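Local coordinates for Ice-binding protein isoform1a (PDB 7BWX) that binds ice at specific water molecules of its prism planes, and so probably acts as an antifreeze protein, at residues Met37-Gly41 against Thr42-Gly46; Ala90-Gly94 against Asn95-Ala99. The protein carries 1 engineered substitution. All coordinates share one frame; numbering follows the deposited sequence.

Contact 1 of 2, residues Met37-Gly41 against Thr42-Gly46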
# COMPACT_ATOMS: atom_id res chain seq x y z
N MET A 37 -8.78 -10.88 -1.95
CA MET A 37 -7.40 -11.37 -1.77
C MET A 37 -7.08 -12.31 -2.92
O MET A 37 -7.98 -13.05 -3.38
CB MET A 37 -7.21 -12.12 -0.45
CG MET A 37 -5.77 -12.55 -0.22
SD MET A 37 -5.51 -12.85 1.54
CE MET A 37 -6.63 -14.22 1.79
N GLY A 38 -5.86 -12.19 -3.44
CA GLY A 38 -5.49 -13.10 -4.53
C GLY A 38 -4.01 -13.32 -4.67
O GLY A 38 -3.20 -12.56 -4.15
N THR A 39 -3.71 -14.34 -5.46
CA THR A 39 -2.36 -14.70 -5.88
C THR A 39 -2.45 -15.16 -7.34
O THR A 39 -3.56 -15.37 -7.82
CB THR A 39 -1.82 -15.86 -5.03
OG1 THR A 39 -2.44 -17.08 -5.45
CG2 THR A 39 -2.08 -15.69 -3.56
N THR A 40 -1.32 -15.41 -7.96
CA THR A 40 -1.27 -15.94 -9.34
C THR A 40 -1.07 -17.46 -9.31
O THR A 40 -0.65 -18.00 -10.34
CB THR A 40 -0.24 -15.15 -10.14
OG1 THR A 40 1.04 -15.20 -9.52
CG2 THR A 40 -0.66 -13.71 -10.31
N GLY A 41 -1.51 -18.14 -8.26
CA GLY A 41 -1.40 -19.62 -8.21
C GLY A 41 -0.87 -20.13 -6.88
O GLY A 41 -1.25 -21.23 -6.44
N THR A 42 0.02 -19.40 -6.24
CA THR A 42 0.55 -19.79 -4.92
C THR A 42 -0.60 -19.85 -3.90
O THR A 42 -1.44 -18.95 -3.88
CB THR A 42 1.63 -18.79 -4.50
OG1 THR A 42 2.61 -18.77 -5.55
CG2 THR A 42 2.24 -19.14 -3.17
N SER A 43 -0.59 -20.86 -3.04
CA SER A 43 -1.59 -21.05 -1.98
C SER A 43 -1.39 -19.98 -0.91
O SER A 43 -0.27 -19.39 -0.81
CB SER A 43 -1.48 -22.44 -1.40
OG SER A 43 -0.30 -22.50 -0.63
N ILE A 44 -2.46 -19.63 -0.22
CA ILE A 44 -2.37 -18.68 0.93
C ILE A 44 -2.28 -19.55 2.18
O ILE A 44 -2.83 -20.66 2.15
CB ILE A 44 -3.59 -17.75 0.94
CG1 ILE A 44 -4.88 -18.54 1.15
CG2 ILE A 44 -3.62 -16.96 -0.36
CD1 ILE A 44 -6.07 -17.71 1.60
N THR A 45 -1.66 -19.07 3.24
CA THR A 45 -1.63 -19.83 4.51
C THR A 45 -2.05 -18.91 5.64
O THR A 45 -1.84 -17.68 5.51
CB THR A 45 -0.24 -20.42 4.81
OG1 THR A 45 0.72 -19.36 4.83
CG2 THR A 45 0.22 -21.30 3.70
N GLY A 46 -2.66 -19.50 6.67
CA GLY A 46 -3.04 -18.73 7.88
C GLY A 46 -4.44 -18.14 7.81
O GLY A 46 -4.75 -17.27 8.65
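T39 and T42 meet where the chain turns back after strand 36-39. The hydroxyl OG1 of T39 donates to the carbonyl O of T42 at 2.6 Å. It arrives in the carbonyl plane, on a lone pair, with a C=O...donor angle of 140°. The same OG1 accepts from G41 N at 3.1 Å, an ST turn. One hydroxyl therefore holds two backbone groups of the turn. T39 chi1 of 76° places OG1 between its own N and carbonyl carbon, facing the turn, and leaves CG2 for apolar contact. The T39 and I44 side chains cross obliquely, with T39 CG2 3.8 Å from I44 CG2. Further along, M37 and I44 reach toward each other tip to tip. M37 CG is anti to the backbone N (chi1 -176°), and a bend at chi3 swings the methyl round. M37 CE then ends 3.5 Å from I44 CD1, a close apolar touch. I44, on the returning loop, points toward M37 and T39. Before the bend, strand 36-39 pairs in parallel with strands 19-20 and 56-58. M37 and I44 both rest on L56 of strand 56-58, and M37 also touches V25 of strand 25-28.

Contact 2 of 2, residues Ala90-Gly94 against Asn95-Ala99; sequences ATLGG and NTFVA. With SO4 (sulfate ion), chain G.
N95 closes its own turn by folding its side-chain amide back onto L92. N95 ND2 donates to L92 O at 2.9 Å, with an N-H...acceptor angle of 156°. The acceptor lies near the amide plane of N95. The N-H, however, comes down on the L92 carbonyl from above, 74° from its plane, away from the lone pairs. N95 chi1 of -68° sets CG beside the backbone N, which lets the amide fold back toward L92. The apolar side is the more enclosed one. There N95 CB sits 3.5 Å above one face of the F97 ring, displaced from the ring centre. L92 CD2 comes in at the ring's edge, 4.5 Å from F97 CE2, a looser touch. L92 is buried against Y104, V108 and L110, and F97 stacks with Y102.

The other side is wet and polar. Water 1 donates to T91 OG1 and accepts from N95 ND2 at 2.9 Å, so the amide has two acceptors. T91 OG1 in turn donates to sulfate O3 at 2.6 Å. The backbone N of A90 binds sulfate O1 at 3.0 Å, and T91 N binds O3 at 3.0 Å. The sulfate probably comes from the crystallisation liquor. A leucine in place of N95 would probably leave L92 O without its side-chain donor and water 1 without its link across the turn.

L92 to N95 form a type II beta turn. G94 has a positive phi, which favours glycine. The turn leads into strand 96-97, which pairs in parallel with strand 113-117, as neighbouring coils do in a right-handed beta-helix.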
# COMPACT_ATOMS: atom_id res chain seq x y z
N ALA A 90 15.60 10.91 4.23
CA ALA A 90 15.40 9.56 4.79
C ALA A 90 14.11 9.52 5.65
O ALA A 90 13.66 8.43 5.97
CB ALA A 90 16.61 9.16 5.59
N THR A 91 13.52 10.64 6.05
CA THR A 91 12.38 10.63 7.00
C THR A 91 11.13 11.25 6.38
O THR A 91 11.19 12.28 5.68
CB THR A 91 12.71 11.34 8.32
OG1 THR A 91 12.96 12.69 7.95
CG2 THR A 91 13.87 10.73 9.07
N LEU A 92 9.98 10.64 6.68
CA LEU A 92 8.64 11.11 6.24
C LEU A 92 7.89 11.72 7.41
O LEU A 92 7.01 12.55 7.16
CB LEU A 92 7.87 9.91 5.70
CG LEU A 92 8.40 9.31 4.40
CD1 LEU A 92 7.71 7.99 4.09
CD2 LEU A 92 8.16 10.27 3.25
N GLY A 93 8.19 11.30 8.63
CA GLY A 93 7.40 11.65 9.82
C GLY A 93 7.56 13.12 10.17
O GLY A 93 8.63 13.67 9.86
N GLY A 94 6.51 13.72 10.71
CA GLY A 94 6.50 15.13 11.11
C GLY A 94 6.29 16.07 9.94
O GLY A 94 6.53 17.22 10.11
N ASN A 95 5.85 15.59 8.79
CA ASN A 95 5.62 16.43 7.61
C ASN A 95 4.12 16.51 7.33
O ASN A 95 3.36 15.57 7.69
CB ASN A 95 6.39 15.88 6.40
CG ASN A 95 7.89 16.01 6.56
OD1 ASN A 95 8.37 17.13 6.60
ND2 ASN A 95 8.64 14.92 6.63
N THR A 96 3.72 17.60 6.70
CA THR A 96 2.40 17.79 6.11
C THR A 96 2.63 17.97 4.62
O THR A 96 3.33 18.92 4.27
CB THR A 96 1.71 19.00 6.75
OG1 THR A 96 1.56 18.66 8.14
CG2 THR A 96 0.37 19.33 6.12
N PHE A 97 2.10 17.09 3.79
CA PHE A 97 2.30 17.15 2.31
C PHE A 97 1.00 17.44 1.59
O PHE A 97 0.01 16.70 1.74
CB PHE A 97 2.91 15.84 1.81
CG PHE A 97 4.34 15.67 2.22
CD1 PHE A 97 5.17 16.79 2.40
CD2 PHE A 97 4.89 14.42 2.42
CE1 PHE A 97 6.51 16.63 2.77
CE2 PHE A 97 6.22 14.26 2.78
CZ PHE A 97 7.03 15.36 2.96
N VAL A 98 1.02 18.46 0.74
CA VAL A 98 -0.06 18.70 -0.26
C VAL A 98 0.15 17.73 -1.43
O VAL A 98 1.21 17.09 -1.52
CB VAL A 98 -0.15 20.18 -0.70
CG1 VAL A 98 -0.49 21.09 0.49
CG2 VAL A 98 1.12 20.66 -1.36
N ALA A 99 -0.86 17.65 -2.30
CA ALA A 99 -0.89 16.82 -3.51
C ALA A 99 0.46 16.94 -4.22
O ALA A 99 0.98 18.05 -4.36
CB ALA A 99 -2.03 17.19 -4.41
S SO4 G . 16.50 13.39 6.76
O1 SO4 G . 17.35 12.71 5.79
O2 SO4 G . 16.85 12.92 8.07
O3 SO4 G . 15.10 13.11 6.50
O4 SO4 G . 16.68 14.81 6.66
O HOH W 1 11.52 14.98 6.86

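From the N terminus, contact 1 comes first. It closes the bend between strand 36-39 and the loop that leads to strand 51-52. The chain then passes through strand 56-58 and the long helix 61-79. Contact 2 follows strand 84-85 and closes the turn into strand 96-97. The two contacts lie in series, so neither nests in nor crosses the other. Contact 1 and contact 2 lie on opposite sides of the chain's centre. The centres of contact 1 and contact 2 are about 34 Å apart, and the two make no direct contact. Contact 1 ties its loop to strands 25-28 and 56-58. Contact 2 joins its turn to strands 100-104, 108-110 and 113-117.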